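Local coordinates for flagellar hook-associated protein 2 (Helicobacter pylori, PDB 6IWY) that caps the growing tip of the flagellar filament, helping flagellin subunits polymerise there and preventing them from leaking out of the central channel unassembled, at residues A[139-144]-A[238-243]; A[153-158]-A[220-225]; A[171-176]-A[183-188]; A[192-197]-A[209-214]. One frame throughout, in Å; residues are numbered along the deposited sequence.

All four contacts lie in what appears to be one domain of this fragment of the longer cap protein, in which helix 179-196 lies between two antiparallel sheets. Interaction 1 lays the short helix 237-240 against edge strand 141-143, interaction 3 seats the start of the long helix on strand 164-173, interaction 4 seats its end on strand 209-214, and interaction 2 joins the two sheets directly. Interactions 2 and 4 are fully buried and touch, strands 219-224 and 209-214 being neighbours in one sheet. Interaction 3 is only partly buried. Aliphatic contact carries all four, with an exposed glutamate in interaction 1 and an unbonded lysine and aspartate at one end of interaction 2.

Interaction 1 (A[139-144]-A[238-243]); sequences NALSLG and KELGFL
L141 and E239 mark the nearest backbone approach between strand 141-143 and the short, weakly bonded helical segment about 238-240, with 8.0 Å between their CA atoms. No hydrogen bond crosses this spacing, so side chains do the joining. The side chains of L141 and L240 lie roughly perpendicular, methyl to methyl, CD2 of L141 lying 3.4 Å from CD2 of L240. The L141 branch gets there through a chi1 of 45°, which sets CG between the backbone N and the carbonyl carbon. The same CD2 of L240 is approached more loosely by L143, whose CD1 is 4.4 Å away, so one methyl serves two leucines of the strand. Here an outermost strand of a four-stranded antiparallel sheet is covered by a short helix, a small case of alpha-on-beta packing, and L240 also touches I186 and M190 of helix 179-196. E239 works at the exposed border. Its chain runs extended beyond CG, with chi2 at -174°, and carries OE1 to 3.7 Å from CB of L141, at the base of the leucine side chain. Beyond L240 the chain leaves helical geometry at G241, where phi is positive (95°).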
loop_
_atom_site.group_PDB
_atom_site.type_symbol
_atom_site.label_atom_id
_atom_site.label_comp_id
_atom_site.label_asym_id
_atom_site.label_seq_id
_atom_site.Cartn_x
_atom_site.Cartn_y
_atom_site.Cartn_z
ATOM N N ASN A 139 -18.445 -2.438 23.069
ATOM C CA ASN A 139 -19.099 -3.655 23.522
ATOM C C ASN A 139 -18.134 -4.831 23.651
ATOM O O ASN A 139 -17.075 -4.873 23.008
ATOM C CB ASN A 139 -20.238 -4.040 22.576
ATOM C CG ASN A 139 -21.311 -2.981 22.507
ATOM O OD1 ASN A 139 -21.875 -2.727 21.440
ATOM N ND2 ASN A 139 -21.590 -2.338 23.642
ATOM N N ALA A 140 -18.524 -5.781 24.498
ATOM C CA ALA A 140 -17.771 -7.014 24.700
ATOM C C ALA A 140 -17.878 -7.825 23.440
ATOM O O ALA A 140 -18.929 -7.817 22.782
ATOM C CB ALA A 140 -18.341 -7.821 25.888
ATOM N N LEU A 141 -16.794 -8.509 23.099
ATOM C CA LEU A 141 -16.869 -9.559 22.099
ATOM C C LEU A 141 -16.111 -10.837 22.498
ATOM O O LEU A 141 -15.045 -10.815 23.124
ATOM C CB LEU A 141 -16.445 -9.057 20.701
ATOM C CG LEU A 141 -15.207 -8.192 20.466
ATOM C CD1 LEU A 141 -13.998 -8.738 21.184
ATOM C CD2 LEU A 141 -14.944 -8.048 18.954
ATOM N N SER A 142 -16.735 -11.960 22.177
ATOM C CA SER A 142 -16.077 -13.234 22.236
ATOM C C SER A 142 -15.821 -13.666 20.793
ATOM O O SER A 142 -16.754 -13.786 20.002
ATOM C CB SER A 142 -16.917 -14.273 23.013
ATOM O OG SER A 142 -16.040 -15.276 23.557
ATOM N N LEU A 143 -14.561 -13.889 20.457
ATOM C CA LEU A 143 -14.208 -14.394 19.134
ATOM C C LEU A 143 -13.838 -15.868 19.195
ATOM O O LEU A 143 -12.700 -16.231 19.483
ATOM C CB LEU A 143 -13.079 -13.560 18.495
ATOM C CG LEU A 143 -13.466 -12.105 18.159
ATOM C CD1 LEU A 143 -12.429 -11.471 17.258
ATOM C CD2 LEU A 143 -14.814 -12.002 17.502
ATOM N N GLY A 144 -14.798 -16.724 18.892
ATOM C CA GLY A 144 -14.533 -18.142 18.882
ATOM C C GLY A 144 -14.866 -18.824 17.585
ATOM O O GLY A 144 -14.428 -18.407 16.532
ATOM N N LYS A 238 -17.956 -8.113 10.811
ATOM C CA LYS A 238 -18.631 -6.811 10.958
ATOM C C LYS A 238 -18.404 -6.203 12.358
ATOM O O LYS A 238 -18.286 -4.986 12.493
ATOM C CB LYS A 238 -20.120 -6.908 10.618
ATOM N N GLU A 239 -18.281 -7.057 13.372
ATOM C CA GLU A 239 -18.158 -6.583 14.742
ATOM C C GLU A 239 -16.863 -5.835 14.982
ATOM O O GLU A 239 -16.764 -5.059 15.918
ATOM C CB GLU A 239 -18.285 -7.732 15.741
ATOM C CG GLU A 239 -19.714 -8.083 16.076
ATOM C CD GLU A 239 -19.841 -9.135 17.176
ATOM O OE1 GLU A 239 -19.187 -9.014 18.255
ATOM O OE2 GLU A 239 -20.625 -10.089 16.953
ATOM N N LEU A 240 -15.863 -6.087 14.160
ATOM C CA LEU A 240 -14.592 -5.371 14.276
ATOM C C LEU A 240 -14.623 -4.099 13.498
ATOM O O LEU A 240 -13.799 -3.222 13.715
ATOM C CB LEU A 240 -13.427 -6.213 13.768
ATOM C CG LEU A 240 -13.236 -7.520 14.514
ATOM C CD1 LEU A 240 -11.891 -8.152 14.135
ATOM C CD2 LEU A 240 -13.333 -7.306 16.018
ATOM N N GLY A 241 -15.546 -4.006 12.561
ATOM C CA GLY A 241 -15.723 -2.770 11.824
ATOM C C GLY A 241 -15.013 -2.650 10.497
ATOM O O GLY A 241 -14.747 -1.555 10.074
ATOM N N PHE A 242 -14.723 -3.763 9.834
ATOM C CA PHE A 242 -14.251 -3.725 8.453
ATOM C C PHE A 242 -15.402 -3.493 7.472
ATOM O O PHE A 242 -16.108 -4.418 7.133
ATOM C CB PHE A 242 -13.524 -5.029 8.100
ATOM C CG PHE A 242 -12.186 -5.153 8.757
ATOM C CD1 PHE A 242 -11.100 -4.449 8.273
ATOM C CD2 PHE A 242 -12.024 -5.923 9.889
ATOM C CE1 PHE A 242 -9.870 -4.539 8.902
ATOM C CE2 PHE A 242 -10.823 -6.008 10.516
ATOM C CZ PHE A 242 -9.738 -5.317 10.026
ATOM N N LEU A 243 -15.592 -2.255 7.024
ATOM C CA LEU A 243 -16.606 -1.940 5.989
ATOM C C LEU A 243 -16.409 -2.917 4.837
ATOM O O LEU A 243 -17.341 -3.609 4.399
ATOM C CB LEU A 243 -16.444 -0.489 5.460
#

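Interaction 2 (A[153-158]-A[220-225]); sequences VSLNLK and LIINDR
L155, L157 and I222 make the whole of the apolar contact between strands 154-158 and 220-224, which belong to different sheets. The strands stay apart, with CA atoms of L155 and I222 separated by 9.7 Å, and side chains bridge the gap. The side chains of L155 and I222 run antiparallel, one alongside the other, and CD2 of the leucine meets CD1 of the isoleucine at 3.2 Å. I222 has CG1 beside its backbone N (chi1 -47°) and CG2 anti to that N, which divides its branches between two partners: CD1 serves L155, while CG2 faces CD2 of L157 at a looser 4.5 Å. The charged groups lie at the end where the strands come closer, 8.4 Å between the CA atoms of L157 and D224. K158 NZ and D224 OD2 are 6.3 Å apart and do not pair. Each has another partner, E350 for the lysine and R226 for the aspartate, and R226 also bonds the carbonyl of K158, thereby tying both strands together. Through M190, L155 reaches helix 179-196 too. Such is the interior of a two-sheet layered fold, with the sheets meeting directly beside the intervening helix.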
loop_
_atom_site.group_PDB
_atom_site.type_symbol
_atom_site.label_atom_id
_atom_site.label_comp_id
_atom_site.label_asym_id
_atom_site.label_seq_id
_atom_site.Cartn_x
_atom_site.Cartn_y
_atom_site.Cartn_z
ATOM N N VAL A 153 -14.045 -15.042 13.271
ATOM C CA VAL A 153 -13.218 -14.095 12.563
ATOM C C VAL A 153 -11.936 -14.809 12.197
ATOM O O VAL A 153 -11.328 -15.426 13.054
ATOM C CB VAL A 153 -12.862 -12.859 13.433
ATOM C CG1 VAL A 153 -11.620 -12.092 12.856
ATOM C CG2 VAL A 153 -14.065 -11.906 13.546
ATOM N N SER A 154 -11.522 -14.718 10.932
ATOM C CA SER A 154 -10.191 -15.191 10.525
ATOM C C SER A 154 -9.590 -14.275 9.474
ATOM O O SER A 154 -10.305 -13.668 8.698
ATOM C CB SER A 154 -10.235 -16.609 9.987
ATOM O OG SER A 154 -10.679 -16.624 8.657
ATOM N N LEU A 155 -8.267 -14.189 9.503
ATOM C CA LEU A 155 -7.477 -13.360 8.606
ATOM C C LEU A 155 -6.925 -14.251 7.507
ATOM O O LEU A 155 -6.184 -15.215 7.800
ATOM C CB LEU A 155 -6.270 -12.779 9.353
ATOM C CG LEU A 155 -6.386 -11.400 9.949
ATOM C CD1 LEU A 155 -5.205 -11.158 10.814
ATOM C CD2 LEU A 155 -6.426 -10.410 8.777
ATOM N N ASN A 156 -7.245 -13.919 6.260
ATOM C CA ASN A 156 -6.685 -14.600 5.106
ATOM C C ASN A 156 -5.622 -13.741 4.449
ATOM O O ASN A 156 -5.930 -12.687 3.883
ATOM C CB ASN A 156 -7.756 -14.888 4.096
ATOM C CG ASN A 156 -7.840 -16.318 3.774
ATOM O OD1 ASN A 156 -8.476 -17.090 4.527
ATOM N ND2 ASN A 156 -7.209 -16.726 2.677
ATOM N N LEU A 157 -4.371 -14.205 4.542
ATOM C CA LEU A 157 -3.212 -13.514 4.028
ATOM C C LEU A 157 -2.398 -14.482 3.215
ATOM O O LEU A 157 -2.534 -15.710 3.387
ATOM C CB LEU A 157 -2.354 -13.027 5.176
ATOM C CG LEU A 157 -2.952 -11.915 6.025
ATOM C CD1 LEU A 157 -2.506 -12.041 7.496
ATOM C CD2 LEU A 157 -2.499 -10.616 5.456
ATOM N N LYS A 158 -1.534 -13.920 2.360
ATOM C CA LYS A 158 -0.576 -14.689 1.591
ATOM C C LYS A 158 0.615 -15.041 2.469
ATOM O O LYS A 158 1.194 -14.181 3.088
ATOM C CB LYS A 158 -0.092 -13.893 0.383
ATOM C CG LYS A 158 0.622 -14.744 -0.618
ATOM C CD LYS A 158 0.981 -13.991 -1.887
ATOM C CE LYS A 158 2.231 -13.113 -1.739
ATOM N NZ LYS A 158 2.996 -13.123 -3.021
ATOM N N LEU A 220 -7.885 0.223 12.941
ATOM C CA LEU A 220 -6.832 -0.717 12.737
ATOM C C LEU A 220 -6.602 -0.746 11.255
ATOM O O LEU A 220 -7.532 -0.538 10.473
ATOM C CB LEU A 220 -7.271 -2.117 13.187
ATOM C CG LEU A 220 -6.590 -2.704 14.416
ATOM C CD1 LEU A 220 -6.841 -1.850 15.639
ATOM C CD2 LEU A 220 -7.083 -4.123 14.655
ATOM N N ILE A 221 -5.372 -1.024 10.857
ATOM C CA ILE A 221 -5.059 -1.198 9.451
ATOM C C ILE A 221 -4.109 -2.376 9.301
ATOM O O ILE A 221 -3.042 -2.405 9.903
ATOM C CB ILE A 221 -4.483 0.117 8.847
ATOM C CG1 ILE A 221 -4.287 -0.037 7.331
ATOM C CG2 ILE A 221 -3.192 0.468 9.517
ATOM C CD1 ILE A 221 -4.292 1.230 6.562
ATOM N N ILE A 222 -4.521 -3.391 8.561
ATOM C CA ILE A 222 -3.626 -4.515 8.222
ATOM C C ILE A 222 -2.951 -4.069 6.922
ATOM O O ILE A 222 -3.623 -3.580 6.021
ATOM C CB ILE A 222 -4.425 -5.843 8.023
ATOM C CG1 ILE A 222 -5.422 -6.032 9.178
ATOM C CG2 ILE A 222 -3.491 -7.073 7.975
ATOM C CD1 ILE A 222 -6.423 -7.211 9.021
ATOM N N ASN A 223 -1.634 -4.147 6.851
ATOM C CA ASN A 223 -0.902 -3.809 5.622
ATOM C C ASN A 223 0.027 -4.942 5.319
ATOM O O ASN A 223 0.634 -5.507 6.237
ATOM C CB ASN A 223 -0.106 -2.508 5.758
ATOM C CG ASN A 223 0.858 -2.257 4.578
ATOM O OD1 ASN A 223 2.018 -1.967 4.796
ATOM N ND2 ASN A 223 0.378 -2.360 3.344
ATOM N N ASP A 224 0.065 -5.306 4.035
ATOM C CA ASP A 224 1.017 -6.262 3.486
ATOM C C ASP A 224 1.829 -5.571 2.382
ATOM O O ASP A 224 1.289 -5.258 1.324
ATOM C CB ASP A 224 0.284 -7.461 2.910
ATOM C CG ASP A 224 1.244 -8.530 2.353
ATOM O OD1 ASP A 224 2.479 -8.495 2.642
ATOM O OD2 ASP A 224 0.748 -9.427 1.619
ATOM N N ARG A 225 3.111 -5.330 2.637
ATOM C CA ARG A 225 3.934 -4.644 1.687
ATOM C C ARG A 225 4.174 -5.467 0.449
ATOM O O ARG A 225 4.482 -4.894 -0.596
ATOM C CB ARG A 225 5.283 -4.301 2.255
ATOM C CG ARG A 225 5.327 -3.398 3.454
ATOM C CD ARG A 225 6.815 -3.308 4.009
ATOM N NE ARG A 225 6.782 -2.797 5.388
ATOM C CZ ARG A 225 6.835 -1.503 5.735
ATOM N NH1 ARG A 225 6.984 -0.538 4.811
ATOM N NH2 ARG A 225 6.742 -1.168 7.029
#

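Interaction 3 (A[171-176]-A[183-188]); sequences LELPES and NTAIQK
A185 is the first residue of helix 179-196, within 183-188, to meet the strand that precedes it, and its CB is received by both methyls of L173. CD2 of L173 stands 3.7 Å from A185 CB and CD1 of L173 stands 4.0 Å from it, so the small alanine side chain meets the forked end of the leucine. The fork is delivered by a chi1 of -162°, with CG of L173 anti to the backbone N, across 8.2 Å between the CA atoms of L173 and A185. I186 follows and turns to the side, its CA 7.7 Å from the CA of L171. Its CG1 meets CD2 of L171 at 4.0 Å, one chain lying athwart the other, and its CG2 faces L220 of strand 219-224. Q187 comes next and serves the other sheet, where its NE2 is hydrogen-bonded to the carbonyl O of I211, while its backbone N bonds to N183 O within the helix. K188 continues the helical pattern, its N bonding to T184 O. A strand, a short connection and a helix folded back over that strand form a strand-turn-helix unit of an alpha+beta fold, and its helix is shared here by two antiparallel sheets.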
loop_
_atom_site.group_PDB
_atom_site.type_symbol
_atom_site.label_atom_id
_atom_site.label_comp_id
_atom_site.label_asym_id
_atom_site.label_seq_id
_atom_site.Cartn_x
_atom_site.Cartn_y
_atom_site.Cartn_z
ATOM N N LEU A 171 -10.506 -14.517 20.804
ATOM C CA LEU A 171 -10.492 -13.380 21.698
ATOM C C LEU A 171 -11.756 -13.331 22.532
ATOM O O LEU A 171 -12.848 -13.145 21.989
ATOM C CB LEU A 171 -10.421 -12.089 20.883
ATOM C CG LEU A 171 -10.219 -10.804 21.676
ATOM C CD1 LEU A 171 -8.896 -10.872 22.484
ATOM C CD2 LEU A 171 -10.218 -9.607 20.718
ATOM N N GLU A 172 -11.610 -13.472 23.848
ATOM C CA GLU A 172 -12.738 -13.356 24.756
ATOM C C GLU A 172 -12.498 -12.069 25.515
ATOM O O GLU A 172 -11.633 -12.014 26.374
ATOM C CB GLU A 172 -12.835 -14.575 25.689
ATOM N N LEU A 173 -13.244 -11.028 25.177
ATOM C CA LEU A 173 -12.954 -9.696 25.690
ATOM C C LEU A 173 -14.201 -9.085 26.282
ATOM O O LEU A 173 -15.188 -8.924 25.570
ATOM C CB LEU A 173 -12.472 -8.816 24.548
ATOM C CG LEU A 173 -11.729 -7.535 24.891
ATOM C CD1 LEU A 173 -10.410 -7.859 25.599
ATOM C CD2 LEU A 173 -11.485 -6.754 23.605
ATOM N N PRO A 174 -14.173 -8.742 27.589
ATOM C CA PRO A 174 -15.343 -8.068 28.164
ATOM C C PRO A 174 -15.483 -6.648 27.606
ATOM O O PRO A 174 -14.618 -6.198 26.851
ATOM C CB PRO A 174 -15.018 -8.030 29.660
ATOM C CG PRO A 174 -13.513 -7.967 29.682
ATOM C CD PRO A 174 -13.074 -8.862 28.572
ATOM N N GLU A 175 -16.565 -5.960 27.965
ATOM C CA GLU A 175 -16.762 -4.552 27.578
ATOM C C GLU A 175 -15.451 -3.782 27.749
ATOM O O GLU A 175 -14.747 -3.938 28.749
ATOM C CB GLU A 175 -17.885 -3.898 28.410
ATOM C CG GLU A 175 -18.447 -2.583 27.831
ATOM C CD GLU A 175 -19.499 -1.944 28.730
ATOM O OE1 GLU A 175 -19.706 -0.710 28.656
ATOM O OE2 GLU A 175 -20.120 -2.675 29.533
ATOM N N SER A 176 -15.109 -2.974 26.756
ATOM C CA SER A 176 -13.870 -2.221 26.801
ATOM C C SER A 176 -14.146 -0.908 27.495
ATOM O O SER A 176 -15.237 -0.352 27.363
ATOM C CB SER A 176 -13.328 -1.988 25.392
ATOM N N ASN A 183 -9.286 -1.882 20.548
ATOM C CA ASN A 183 -8.536 -2.078 19.318
ATOM C C ASN A 183 -7.155 -2.614 19.612
ATOM O O ASN A 183 -6.707 -3.536 18.955
ATOM C CB ASN A 183 -8.449 -0.807 18.475
ATOM C CG ASN A 183 -9.369 -0.843 17.266
ATOM O OD1 ASN A 183 -9.683 -1.904 16.717
ATOM N ND2 ASN A 183 -9.790 0.329 16.830
ATOM N N THR A 184 -6.487 -2.054 20.611
ATOM C CA THR A 184 -5.204 -2.582 20.989
ATOM C C THR A 184 -5.362 -4.094 21.225
ATOM O O THR A 184 -4.595 -4.901 20.708
ATOM C CB THR A 184 -4.632 -1.855 22.212
ATOM O OG1 THR A 184 -4.562 -0.455 21.933
ATOM C CG2 THR A 184 -3.219 -2.365 22.541
ATOM N N ALA A 185 -6.398 -4.484 21.950
ATOM C CA ALA A 185 -6.606 -5.906 22.238
ATOM C C ALA A 185 -6.703 -6.721 20.959
ATOM O O ALA A 185 -6.055 -7.750 20.818
ATOM C CB ALA A 185 -7.836 -6.101 23.068
ATOM N N ILE A 186 -7.495 -6.241 20.015
ATOM C CA ILE A 186 -7.633 -6.923 18.734
ATOM C C ILE A 186 -6.291 -6.998 18.040
ATOM O O ILE A 186 -5.869 -8.085 17.583
ATOM C CB ILE A 186 -8.591 -6.205 17.846
ATOM C CG1 ILE A 186 -10.001 -6.343 18.394
ATOM C CG2 ILE A 186 -8.511 -6.762 16.454
ATOM C CD1 ILE A 186 -10.920 -5.273 17.922
ATOM N N GLN A 187 -5.620 -5.848 17.968
ATOM C CA GLN A 187 -4.273 -5.783 17.426
ATOM C C GLN A 187 -3.358 -6.861 18.024
ATOM O O GLN A 187 -2.662 -7.558 17.298
ATOM C CB GLN A 187 -3.672 -4.418 17.675
ATOM C CG GLN A 187 -2.275 -4.235 17.113
ATOM C CD GLN A 187 -1.692 -2.875 17.486
ATOM O OE1 GLN A 187 -1.668 -2.500 18.665
ATOM N NE2 GLN A 187 -1.234 -2.129 16.489
ATOM N N LYS A 188 -3.376 -6.989 19.347
ATOM C CA LYS A 188 -2.563 -7.987 20.033
ATOM C C LYS A 188 -3.002 -9.360 19.564
ATOM O O LYS A 188 -2.175 -10.203 19.195
ATOM C CB LYS A 188 -2.699 -7.892 21.565
#

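Interaction 4 (A[192-197]-A[209-214]); sequences QALEND and ISIDTL
L194 and I209 bring the C-terminal part of helix 179-196 nearest to strand 209-214, at 8.9 Å between their CA atoms. The arrangement is a helix laid over the outermost strand of a three-stranded antiparallel sheet, part of the layered alpha+beta domain, and the chain between the two elements contains only the short helix 201-205 and loops. L194 supplies the entire helix side. With its CG beside the backbone N (chi1 -77°) and chi2 extended, it sends CD1 toward the strand, where this one methyl meets two isoleucines. CG2 of I209 lies 4.0 Å from it, and the I209 and L194 side chains stand nearly perpendicular. I211, two residues on, offers its CD1 at 3.9 Å from L194 CD1, approaching at a slant. Strand alternation explains the pair: I209 and I211 turn their CB atoms to the helix, whereas S210 turns away. Both isoleucines hold CG1 beside the backbone N, but different atoms make the touch, the branch methyl in I209 and the chain end in I211. Around them the apolar layer continues. F200 touches both L194 and I209, and M190 reaches I211 from the same helix. D212 takes up polar duties instead, its OD2 forming a salt bridge with R124 and a hydrogen bond with Y126. The second methyl of L194 is also in use: its CD2 lies 3.8 Å from CD1 of L157, on the opposing sheet.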
loop_
_atom_site.group_PDB
_atom_site.type_symbol
_atom_site.label_atom_id
_atom_site.label_comp_id
_atom_site.label_asym_id
_atom_site.label_seq_id
_atom_site.Cartn_x
_atom_site.Cartn_y
_atom_site.Cartn_z
ATOM N N GLN A 192 -0.568 -11.788 17.785
ATOM C CA GLN A 192 -0.191 -13.046 18.455
ATOM C C GLN A 192 -0.455 -14.229 17.547
ATOM O O GLN A 192 0.331 -15.149 17.481
ATOM C CB GLN A 192 -0.937 -13.225 19.779
ATOM C CG GLN A 192 -0.328 -12.457 20.940
ATOM C CD GLN A 192 -0.984 -12.762 22.295
ATOM O OE1 GLN A 192 -1.424 -13.884 22.547
ATOM N NE2 GLN A 192 -1.027 -11.764 23.177
ATOM N N ALA A 193 -1.554 -14.186 16.822
ATOM C CA ALA A 193 -1.906 -15.280 15.941
ATOM C C ALA A 193 -0.844 -15.394 14.847
ATOM O O ALA A 193 -0.271 -16.462 14.609
ATOM C CB ALA A 193 -3.294 -15.071 15.336
ATOM N N LEU A 194 -0.567 -14.275 14.198
ATOM C CA LEU A 194 0.393 -14.276 13.128
ATOM C C LEU A 194 1.781 -14.706 13.605
ATOM O O LEU A 194 2.472 -15.440 12.908
ATOM C CB LEU A 194 0.389 -12.920 12.432
ATOM C CG LEU A 194 -0.802 -12.754 11.488
ATOM C CD1 LEU A 194 -0.960 -11.323 10.978
ATOM C CD2 LEU A 194 -0.625 -13.666 10.355
ATOM N N GLU A 195 2.166 -14.312 14.808
ATOM C CA GLU A 195 3.477 -14.693 15.329
ATOM C C GLU A 195 3.511 -16.167 15.695
ATOM O O GLU A 195 4.574 -16.778 15.730
ATOM C CB GLU A 195 3.837 -13.850 16.547
ATOM C CG GLU A 195 4.121 -12.405 16.220
ATOM C CD GLU A 195 4.108 -11.469 17.445
ATOM O OE1 GLU A 195 3.772 -11.930 18.561
ATOM O OE2 GLU A 195 4.441 -10.257 17.283
ATOM N N ASN A 196 2.348 -16.746 15.965
ATOM C CA ASN A 196 2.276 -18.131 16.381
ATOM C C ASN A 196 2.089 -19.121 15.243
ATOM O O ASN A 196 2.112 -20.333 15.480
ATOM C CB ASN A 196 1.156 -18.301 17.408
ATOM C CG ASN A 196 1.570 -17.832 18.797
ATOM O OD1 ASN A 196 2.691 -18.119 19.254
ATOM N ND2 ASN A 196 0.680 -17.107 19.475
ATOM N N ASP A 197 1.916 -18.614 14.020
ATOM C CA ASP A 197 1.701 -19.462 12.827
ATOM C C ASP A 197 3.014 -19.549 12.011
ATOM O O ASP A 197 3.638 -18.537 11.750
ATOM C CB ASP A 197 0.526 -18.902 11.991
ATOM C CG ASP A 197 0.123 -19.796 10.786
ATOM O OD1 ASP A 197 1.003 -20.283 10.014
ATOM O OD2 ASP A 197 -1.102 -19.967 10.565
ATOM N N ILE A 209 4.265 -7.954 7.029
ATOM C CA ILE A 209 2.904 -7.848 7.523
ATOM C C ILE A 209 2.903 -7.093 8.825
ATOM O O ILE A 209 3.630 -7.446 9.761
ATOM C CB ILE A 209 2.223 -9.205 7.736
ATOM C CG1 ILE A 209 2.077 -9.924 6.408
ATOM C CG2 ILE A 209 0.848 -8.994 8.244
ATOM C CD1 ILE A 209 1.330 -11.280 6.529
ATOM N N SER A 210 2.074 -6.065 8.890
ATOM C CA SER A 210 1.860 -5.379 10.139
ATOM C C SER A 210 0.405 -4.987 10.297
ATOM O O SER A 210 -0.351 -4.908 9.324
ATOM C CB SER A 210 2.748 -4.142 10.211
ATOM O OG SER A 210 2.512 -3.338 9.084
ATOM N N ILE A 211 0.047 -4.739 11.549
ATOM C CA ILE A 211 -1.260 -4.276 11.946
ATOM C C ILE A 211 -1.068 -3.076 12.869
ATOM O O ILE A 211 -0.745 -3.233 14.033
ATOM C CB ILE A 211 -1.980 -5.380 12.704
ATOM C CG1 ILE A 211 -2.248 -6.568 11.782
ATOM C CG2 ILE A 211 -3.302 -4.895 13.235
ATOM C CD1 ILE A 211 -1.879 -7.841 12.379
ATOM N N ASP A 212 -1.265 -1.882 12.335
ATOM C CA ASP A 212 -1.133 -0.633 13.086
ATOM C C ASP A 212 -2.489 -0.123 13.587
ATOM O O ASP A 212 -3.524 -0.416 13.004
ATOM C CB ASP A 212 -0.546 0.479 12.192
ATOM C CG ASP A 212 0.907 0.239 11.780
ATOM O OD1 ASP A 212 1.609 -0.547 12.438
ATOM O OD2 ASP A 212 1.343 0.863 10.780
ATOM N N THR A 213 -2.458 0.669 14.654
ATOM C CA THR A 213 -3.614 1.452 15.056
ATOM C C THR A 213 -3.478 2.881 14.526
ATOM O O THR A 213 -2.379 3.410 14.376
ATOM C CB THR A 213 -3.784 1.501 16.570
ATOM O OG1 THR A 213 -2.867 2.449 17.121
ATOM C CG2 THR A 213 -3.527 0.128 17.179
ATOM N N LEU A 214 -4.621 3.503 14.284
ATOM C CA LEU A 214 -4.674 4.786 13.608
ATOM C C LEU A 214 -5.925 5.566 14.050
ATOM O O LEU A 214 -6.745 5.046 14.799
ATOM C CB LEU A 214 -4.584 4.511 12.106
ATOM C CG LEU A 214 -5.454 5.145 11.029
ATOM C CD1 LEU A 214 -5.052 6.589 10.614
ATOM C CD2 LEU A 214 -5.336 4.182 9.850
#